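Local atomic coordinates of tyrosine recombinase XerH (PDB entry 5JK0), a protein that cuts and rejoins recombining DNA molecules at specific sites through a tyrosine-based mechanism and takes part in chromosome segregation. Residues Y139-N144 against S151-I156; H4-L9 against S101-D106; E14-W19 against K82-F87. All blocks are in the same frame, centred on the assembly; numbering follows the deposited sequence.

Interaction 1: residues Y139-N144 against S151-I156; sequences YIDKQN and SYIYNI
N144 grips the backbone of Y152 with both polar atoms of its amide, drawing the chain that leaves helix 123-143 back against the end of that helix. N144 OD1 accepts from Y152 N at 3.0 Å, in the carbonyl plane and on a lone pair, while N144 ND2 donates to Y152 O at 3.1 Å. With chi1 at 87°, CG lies between the backbone N and the carbonyl carbon, which turns the amide back over its own helix as well, where N144 ND2 gives a nearly straight bond to I140 O at 2.6 Å. Both amide hydrogens are therefore used, and the flat group can hardly rotate. S151 OG adds a bond to N144 O at 2.6 Å, in the carbonyl plane. The chain here runs, as in other tyrosine recombinases, from the core-binding region toward the catalytic domain; it is irregular, and side chains from the end region of helix 123-143 take up its backbone N-H groups. D141, three residues before N144, does so for Y154 and N155: D141 OD1 takes Y154 N at 2.7 Å and D141 OD2 takes N155 N at 3.1 Å, both on the syn side but tilted out of the carboxylate plane. D141 OD1 also lies at the edge of the Y154 ring, 3.3 Å from Y154 CD2. I140 CG2 reaches an edge of this ring too, Y152 CE2 sits over the centre of one face, and Y154 OH is hydrogen-bonded to L102 O. Against this tight part the outer rim is looser: N155 is exposed, a water donates to D141 OD2 at 2.7 Å and accepts from I156 N, and a glycerol lies nearby. I153, also at the rim, packs on I153 of the second subunit.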
# COMPACT_ATOMS: atom_id res chain seq x y z
N TYR D 139 -4.22 -5.50 -27.27
CA TYR D 139 -3.93 -5.39 -28.69
C TYR D 139 -5.08 -5.93 -29.54
O TYR D 139 -5.45 -5.34 -30.55
CB TYR D 139 -2.63 -6.13 -29.02
CG TYR D 139 -2.26 -6.14 -30.49
CD1 TYR D 139 -1.56 -5.09 -31.06
CD2 TYR D 139 -2.60 -7.22 -31.29
CE1 TYR D 139 -1.22 -5.10 -32.40
CE2 TYR D 139 -2.27 -7.24 -32.63
CZ TYR D 139 -1.58 -6.18 -33.18
OH TYR D 139 -1.25 -6.21 -34.52
N ILE D 140 -5.64 -7.06 -29.12
CA ILE D 140 -6.75 -7.68 -29.84
C ILE D 140 -7.99 -6.78 -29.81
O ILE D 140 -8.69 -6.65 -30.81
CB ILE D 140 -7.10 -9.07 -29.26
CG1 ILE D 140 -5.90 -10.01 -29.38
CG2 ILE D 140 -8.30 -9.66 -29.97
CD1 ILE D 140 -6.14 -11.39 -28.80
N ASP D 141 -8.24 -6.16 -28.66
CA ASP D 141 -9.37 -5.24 -28.51
C ASP D 141 -9.26 -4.04 -29.44
O ASP D 141 -10.27 -3.44 -29.81
CB ASP D 141 -9.48 -4.76 -27.07
CG ASP D 141 -9.98 -5.83 -26.12
OD1 ASP D 141 -10.53 -6.85 -26.60
OD2 ASP D 141 -9.83 -5.65 -24.89
N LYS D 142 -8.04 -3.69 -29.81
CA LYS D 142 -7.79 -2.49 -30.60
C LYS D 142 -7.57 -2.77 -32.08
O LYS D 142 -7.46 -1.84 -32.88
CB LYS D 142 -6.58 -1.73 -30.04
CG LYS D 142 -6.76 -1.23 -28.62
CD LYS D 142 -5.44 -0.74 -28.05
CE LYS D 142 -5.58 -0.36 -26.59
NZ LYS D 142 -4.27 0.03 -26.00
N GLN D 143 -7.50 -4.05 -32.45
CA GLN D 143 -7.19 -4.41 -33.83
C GLN D 143 -8.19 -5.37 -34.45
O GLN D 143 -8.00 -5.82 -35.58
CB GLN D 143 -5.78 -5.01 -33.92
CG GLN D 143 -4.67 -4.09 -33.41
CD GLN D 143 -4.57 -2.79 -34.20
OE1 GLN D 143 -4.94 -2.73 -35.37
NE2 GLN D 143 -4.06 -1.75 -33.54
N ASN D 144 -9.26 -5.70 -33.73
CA ASN D 144 -10.28 -6.57 -34.29
C ASN D 144 -11.55 -5.80 -34.64
O ASN D 144 -11.94 -4.88 -33.93
CB ASN D 144 -10.61 -7.72 -33.34
CG ASN D 144 -11.67 -7.36 -32.32
OD1 ASN D 144 -12.87 -7.54 -32.56
ND2 ASN D 144 -11.24 -6.87 -31.16
N SER D 151 -16.44 -4.11 -32.91
CA SER D 151 -15.40 -4.95 -32.31
C SER D 151 -15.88 -5.73 -31.09
O SER D 151 -16.83 -5.33 -30.41
CB SER D 151 -14.20 -4.09 -31.91
OG SER D 151 -13.75 -3.31 -33.01
N TYR D 152 -15.20 -6.84 -30.81
CA TYR D 152 -15.40 -7.57 -29.56
C TYR D 152 -14.40 -7.06 -28.53
O TYR D 152 -13.22 -6.87 -28.84
CB TYR D 152 -15.22 -9.08 -29.78
CG TYR D 152 -15.45 -9.91 -28.53
CD1 TYR D 152 -16.71 -10.38 -28.21
CD2 TYR D 152 -14.39 -10.23 -27.68
CE1 TYR D 152 -16.92 -11.14 -27.07
CE2 TYR D 152 -14.59 -10.98 -26.54
CZ TYR D 152 -15.86 -11.44 -26.24
OH TYR D 152 -16.07 -12.19 -25.11
N ILE D 153 -14.87 -6.83 -27.31
CA ILE D 153 -14.01 -6.27 -26.27
C ILE D 153 -13.78 -7.25 -25.12
O ILE D 153 -14.73 -7.69 -24.47
CB ILE D 153 -14.60 -4.97 -25.70
CG1 ILE D 153 -14.94 -4.00 -26.83
CG2 ILE D 153 -13.63 -4.33 -24.71
CD1 ILE D 153 -13.76 -3.66 -27.72
N TYR D 154 -12.52 -7.59 -24.88
CA TYR D 154 -12.16 -8.46 -23.77
C TYR D 154 -12.14 -7.70 -22.45
O TYR D 154 -12.73 -8.14 -21.46
CB TYR D 154 -10.79 -9.11 -24.00
CG TYR D 154 -10.82 -10.27 -24.97
CD1 TYR D 154 -11.15 -11.55 -24.55
CD2 TYR D 154 -10.49 -10.09 -26.31
CE1 TYR D 154 -11.17 -12.61 -25.43
CE2 TYR D 154 -10.50 -11.15 -27.20
CZ TYR D 154 -10.85 -12.41 -26.75
OH TYR D 154 -10.87 -13.47 -27.63
N ASN D 155 -11.47 -6.55 -22.46
CA ASN D 155 -11.33 -5.70 -21.28
C ASN D 155 -10.76 -6.46 -20.08
O ASN D 155 -11.29 -6.41 -18.98
CB ASN D 155 -12.67 -5.07 -20.91
CG ASN D 155 -12.53 -3.93 -19.91
OD1 ASN D 155 -11.44 -3.37 -19.75
ND2 ASN D 155 -13.62 -3.58 -19.24
N ILE D 156 -9.67 -7.19 -20.32
CA ILE D 156 -8.98 -7.91 -19.26
C ILE D 156 -8.20 -6.92 -18.40
O ILE D 156 -7.42 -6.12 -18.92
CB ILE D 156 -8.03 -8.98 -19.81
CG1 ILE D 156 -8.78 -9.93 -20.75
CG2 ILE D 156 -7.39 -9.75 -18.67
CD1 ILE D 156 -9.87 -10.72 -20.07
O HOH W 1 -8.29 -6.65 -22.87

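Interaction 2: residues H4-L9 against S101-D106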
# COMPACT_ATOMS: atom_id res chain seq x y z
N HIS D 4 -8.33 -6.92 -38.47
CA HIS D 4 -8.86 -8.20 -38.93
C HIS D 4 -10.07 -8.60 -38.09
O HIS D 4 -10.22 -8.14 -36.97
CB HIS D 4 -7.79 -9.28 -38.87
CG HIS D 4 -6.49 -8.90 -39.51
ND1 HIS D 4 -6.24 -9.12 -40.85
CD2 HIS D 4 -5.38 -8.31 -39.01
CE1 HIS D 4 -5.02 -8.68 -41.14
NE2 HIS D 4 -4.48 -8.19 -40.04
N PRO D 5 -10.94 -9.46 -38.64
CA PRO D 5 -12.01 -10.02 -37.82
C PRO D 5 -11.44 -10.84 -36.67
O PRO D 5 -10.33 -11.36 -36.78
CB PRO D 5 -12.79 -10.91 -38.80
CG PRO D 5 -12.49 -10.34 -40.14
CD PRO D 5 -11.07 -9.85 -40.06
N LEU D 6 -12.19 -10.95 -35.57
CA LEU D 6 -11.72 -11.70 -34.40
C LEU D 6 -11.49 -13.17 -34.74
O LEU D 6 -10.43 -13.73 -34.43
CB LEU D 6 -12.72 -11.58 -33.25
CG LEU D 6 -12.30 -12.29 -31.96
CD1 LEU D 6 -11.10 -11.60 -31.33
CD2 LEU D 6 -13.46 -12.36 -30.98
N GLU D 7 -12.48 -13.78 -35.37
CA GLU D 7 -12.42 -15.20 -35.69
C GLU D 7 -12.54 -15.44 -37.19
O GLU D 7 -13.62 -15.32 -37.76
CB GLU D 7 -13.53 -15.95 -34.94
CG GLU D 7 -13.48 -15.77 -33.43
CD GLU D 7 -14.68 -16.39 -32.73
OE1 GLU D 7 -14.50 -17.43 -32.07
OE2 GLU D 7 -15.79 -15.83 -32.84
N GLU D 8 -11.42 -15.77 -37.82
CA GLU D 8 -11.38 -16.00 -39.26
C GLU D 8 -11.28 -17.48 -39.60
O GLU D 8 -11.55 -17.88 -40.74
CB GLU D 8 -10.21 -15.24 -39.89
CG GLU D 8 -10.36 -13.73 -39.88
CD GLU D 8 -9.17 -13.02 -40.50
OE1 GLU D 8 -9.36 -12.34 -41.53
OE2 GLU D 8 -8.06 -13.14 -39.95
N LEU D 9 -10.90 -18.29 -38.62
CA LEU D 9 -10.73 -19.72 -38.83
C LEU D 9 -11.75 -20.54 -38.05
O LEU D 9 -12.43 -20.01 -37.17
CB LEU D 9 -9.31 -20.15 -38.44
CG LEU D 9 -8.16 -19.37 -39.09
CD1 LEU D 9 -6.82 -19.82 -38.53
CD2 LEU D 9 -8.19 -19.51 -40.60
N SER D 101 -14.54 -21.30 -28.99
CA SER D 101 -14.41 -19.94 -29.48
C SER D 101 -13.39 -19.12 -28.69
O SER D 101 -13.14 -19.39 -27.51
CB SER D 101 -15.77 -19.24 -29.45
OG SER D 101 -15.65 -17.87 -29.80
N LEU D 102 -12.81 -18.11 -29.34
CA LEU D 102 -11.90 -17.19 -28.67
C LEU D 102 -12.63 -16.37 -27.62
O LEU D 102 -12.03 -15.89 -26.66
CB LEU D 102 -11.23 -16.26 -29.69
CG LEU D 102 -10.12 -16.84 -30.57
CD1 LEU D 102 -9.57 -15.77 -31.50
CD2 LEU D 102 -9.02 -17.44 -29.72
N LYS D 103 -13.94 -16.21 -27.81
CA LYS D 103 -14.76 -15.44 -26.89
C LYS D 103 -14.92 -16.14 -25.54
O LYS D 103 -15.36 -15.53 -24.57
CB LYS D 103 -16.14 -15.17 -27.51
CG LYS D 103 -16.10 -14.29 -28.75
CD LYS D 103 -17.49 -14.06 -29.31
CE LYS D 103 -17.45 -13.17 -30.55
NZ LYS D 103 -18.80 -12.98 -31.14
N ASN D 104 -14.55 -17.42 -25.49
CA ASN D 104 -14.60 -18.17 -24.24
C ASN D 104 -13.46 -17.79 -23.30
O ASN D 104 -13.50 -18.09 -22.11
CB ASN D 104 -14.56 -19.68 -24.53
CG ASN D 104 -15.79 -20.17 -25.25
OD1 ASN D 104 -15.70 -20.86 -26.27
ND2 ASN D 104 -16.96 -19.81 -24.74
N ILE D 105 -12.45 -17.12 -23.85
CA ILE D 105 -11.33 -16.65 -23.05
C ILE D 105 -11.73 -15.45 -22.20
O ILE D 105 -12.09 -14.40 -22.73
CB ILE D 105 -10.13 -16.26 -23.93
CG1 ILE D 105 -9.66 -17.46 -24.75
CG2 ILE D 105 -8.99 -15.72 -23.07
CD1 ILE D 105 -8.45 -17.18 -25.62
N ASP D 106 -11.68 -15.60 -20.88
CA ASP D 106 -12.00 -14.51 -19.97
C ASP D 106 -10.96 -14.35 -18.88
O ASP D 106 -9.91 -14.99 -18.90
CB ASP D 106 -13.39 -14.71 -19.35
CG ASP D 106 -13.57 -16.09 -18.74
OD1 ASP D 106 -12.56 -16.73 -18.37
OD2 ASP D 106 -14.73 -16.53 -18.62
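E7 reaches across to S101 with its chain extended beyond CG, and its OE1 takes two donors from the start of the second segment. With chi1 at 174°, the S101 hydroxyl lies beside the carbonyl carbon, where it can serve two partners. S101 OG donates to E7 OE1 at 2.6 Å from the syn side, about 32° out of the carboxylate plane. The same S101 OG accepts from K103 N at 3.1 Å, closing an ST turn, while S101 N is bound by N104 OD1. L102 follows: L102 N, at the head of the 3-10 turn 102-104, approaches E7 OE1 at 3.3 Å from above the carboxylate, on the same face as the serine. Its side chain turns toward L6, and L102 CD1 lies 3.7 Å from L6 O. K103 then runs out fully extended, its aliphatic stem crossing L6 obliquely so that K103 CG rests 4.0 Å from L6 CD2. K103 NZ stays 4.5 Å from E7 OE2, beyond a salt bridge, though the opposite charges probably attract weakly. I105 turns instead to F83 and F87 of helix 74-93, and D106 takes the N-cap position of helix 107-117. The contact thus ties the N-terminal arm to the connection between helices 74-93 and 107-117, with L6 also packing on I140 of helix 123-143 and L6 O bonded to W19 of helix 12-30.

Interaction 3: residues E14-W19 against K82-F87; sequences ENLLLW and KFHEYF
L16 and H84 mark the nearest backbone approach, CA to CA 7.1 Å, of two helical segments that run almost antiparallel at 168°, their axes 10.3 Å apart. L16 points toward the other helix, and its CD2 is the touching branch: L16 CD2 sits between two phenylalanines a turn apart, 3.9 Å from F83 CE2 and equally 3.9 Å from F87 CD2. Both rings are approached obliquely, and the same methyl touches H84 CA and comes in at the edge of the H84 ring, near its plane. L17 bends its end inward over one face of this imidazole, L17 CG lying 3.3 Å from H84 NE2 and L17 CD1 3.5 Å from the same atom. L17 CD2 stands 3.9 Å from the H84 ring centroid and only 11° off the normal, a CH-pi contact. H84 CG is anti to the backbone N (chi1 166°), which swings the ring toward helix 12-30, where T13 and I20 also touch it. Helices 12-30 and 74-93 are thereby joined in the helical core-binding domain, and F83 meets F113 of helix 107-117 edge-to-face. No hydrogen bond crosses between the segments: cohesion is apolar and aromatic, and H84 NE2 is buried without a polar partner in the model, which would probably favour a neutral imidazole.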
# COMPACT_ATOMS: atom_id res chain seq x y z
N GLU D 14 -5.92 -22.24 -33.58
CA GLU D 14 -5.18 -21.69 -34.70
C GLU D 14 -5.41 -20.18 -34.82
O GLU D 14 -4.52 -19.44 -35.23
CB GLU D 14 -5.58 -22.39 -36.01
N ASN D 15 -6.61 -19.74 -34.45
CA ASN D 15 -6.95 -18.33 -34.48
C ASN D 15 -6.19 -17.55 -33.41
O ASN D 15 -5.83 -16.39 -33.60
CB ASN D 15 -8.46 -18.13 -34.29
CG ASN D 15 -9.08 -17.34 -35.42
OD1 ASN D 15 -10.01 -17.80 -36.08
ND2 ASN D 15 -8.58 -16.13 -35.64
N LEU D 16 -5.94 -18.20 -32.28
CA LEU D 16 -5.16 -17.61 -31.20
C LEU D 16 -3.71 -17.39 -31.65
O LEU D 16 -3.12 -16.35 -31.37
CB LEU D 16 -5.20 -18.48 -29.95
CG LEU D 16 -4.38 -17.99 -28.75
CD1 LEU D 16 -4.87 -16.62 -28.29
CD2 LEU D 16 -4.44 -18.99 -27.61
N LEU D 17 -3.16 -18.38 -32.35
CA LEU D 17 -1.82 -18.27 -32.91
C LEU D 17 -1.71 -17.10 -33.88
O LEU D 17 -0.67 -16.45 -33.97
CB LEU D 17 -1.43 -19.57 -33.63
CG LEU D 17 -0.66 -20.61 -32.82
CD1 LEU D 17 -0.32 -21.81 -33.70
CD2 LEU D 17 0.60 -20.01 -32.22
N LEU D 18 -2.80 -16.85 -34.60
CA LEU D 18 -2.84 -15.79 -35.59
C LEU D 18 -2.67 -14.42 -34.94
O LEU D 18 -1.92 -13.58 -35.43
CB LEU D 18 -4.15 -15.85 -36.37
CG LEU D 18 -4.13 -15.31 -37.80
CD1 LEU D 18 -3.14 -16.09 -38.64
CD2 LEU D 18 -5.52 -15.39 -38.41
N TRP D 19 -3.36 -14.21 -33.82
CA TRP D 19 -3.30 -12.94 -33.11
C TRP D 19 -1.99 -12.76 -32.35
O TRP D 19 -1.48 -11.65 -32.24
CB TRP D 19 -4.48 -12.80 -32.15
CG TRP D 19 -5.76 -12.44 -32.83
CD1 TRP D 19 -6.86 -13.24 -33.00
CD2 TRP D 19 -6.08 -11.19 -33.45
NE1 TRP D 19 -7.84 -12.56 -33.68
CE2 TRP D 19 -7.38 -11.30 -33.97
CE3 TRP D 19 -5.38 -9.99 -33.62
CZ2 TRP D 19 -8.00 -10.25 -34.64
CZ3 TRP D 19 -6.00 -8.95 -34.29
CH2 TRP D 19 -7.30 -9.08 -34.79
N LYS D 82 3.36 -20.09 -23.97
CA LYS D 82 2.92 -20.96 -22.88
C LYS D 82 1.39 -20.98 -22.80
O LYS D 82 0.79 -22.03 -22.56
CB LYS D 82 3.50 -20.51 -21.54
CG LYS D 82 5.00 -20.70 -21.40
CD LYS D 82 5.38 -22.17 -21.38
CE LYS D 82 6.86 -22.35 -21.10
NZ LYS D 82 7.26 -21.72 -19.81
N PHE D 83 0.78 -19.82 -23.00
CA PHE D 83 -0.67 -19.70 -22.93
C PHE D 83 -1.35 -20.42 -24.09
O PHE D 83 -2.42 -21.01 -23.91
CB PHE D 83 -1.10 -18.23 -22.91
CG PHE D 83 -2.59 -18.05 -22.95
CD1 PHE D 83 -3.38 -18.41 -21.87
CD2 PHE D 83 -3.21 -17.53 -24.08
CE1 PHE D 83 -4.75 -18.26 -21.90
CE2 PHE D 83 -4.59 -17.37 -24.12
CZ PHE D 83 -5.35 -17.74 -23.03
N HIS D 84 -0.74 -20.36 -25.26
CA HIS D 84 -1.27 -21.08 -26.42
C HIS D 84 -1.24 -22.58 -26.15
O HIS D 84 -2.21 -23.29 -26.45
CB HIS D 84 -0.47 -20.76 -27.68
CG HIS D 84 -0.74 -21.71 -28.81
ND1 HIS D 84 0.08 -22.78 -29.08
CD2 HIS D 84 -1.73 -21.75 -29.72
CE1 HIS D 84 -0.40 -23.44 -30.12
NE2 HIS D 84 -1.50 -22.84 -30.52
N GLU D 85 -0.13 -23.06 -25.59
CA GLU D 85 0.01 -24.46 -25.21
C GLU D 85 -1.06 -24.85 -24.20
O GLU D 85 -1.66 -25.92 -24.29
CB GLU D 85 1.40 -24.72 -24.64
CG GLU D 85 1.59 -26.11 -24.05
CD GLU D 85 2.93 -26.26 -23.36
OE1 GLU D 85 3.90 -26.68 -24.02
OE2 GLU D 85 3.01 -25.97 -22.15
N TYR D 86 -1.30 -23.96 -23.24
CA TYR D 86 -2.35 -24.15 -22.24
C TYR D 86 -3.72 -24.23 -22.88
O TYR D 86 -4.47 -25.18 -22.65
CB TYR D 86 -2.31 -23.02 -21.20
CG TYR D 86 -3.55 -22.92 -20.35
CD1 TYR D 86 -3.74 -23.75 -19.25
CD2 TYR D 86 -4.54 -21.98 -20.63
CE1 TYR D 86 -4.88 -23.65 -18.46
CE2 TYR D 86 -5.68 -21.88 -19.86
CZ TYR D 86 -5.84 -22.72 -18.77
OH TYR D 86 -6.97 -22.61 -18.00
N PHE D 87 -4.05 -23.23 -23.69
CA PHE D 87 -5.38 -23.11 -24.27
C PHE D 87 -5.72 -24.27 -25.20
O PHE D 87 -6.88 -24.69 -25.28
CB PHE D 87 -5.51 -21.78 -25.03
CG PHE D 87 -6.87 -21.57 -25.65
CD1 PHE D 87 -7.93 -21.13 -24.87
CD2 PHE D 87 -7.07 -21.79 -27.00
CE1 PHE D 87 -9.18 -20.93 -25.43
CE2 PHE D 87 -8.32 -21.59 -27.57
CZ PHE D 87 -9.37 -21.16 -26.78

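Overall arrangement
All three contacts lie on one side of the chain's centre, in the DNA-binding N-terminal part and away from the predicted catalytic residues. Interactions 1 and 2, centres about 10 Å apart, are joined by a probable backbone bond from H4 N to Q143 O, 3.1 Å, as well as through Y154. Interactions 2 and 3, centres about 11 Å apart, are linked by N15 OD1, 2.7 Å from L9 N, and by W19. The indole of W19 also packs on Q143 and N144, connecting interactions 3 and 1, whose centres are about 16 Å apart. Interaction 3 comes closest to DNA, about 4 Å between nearest atoms, with K82 packing on a phosphate; interaction 2 stays about 17 Å away.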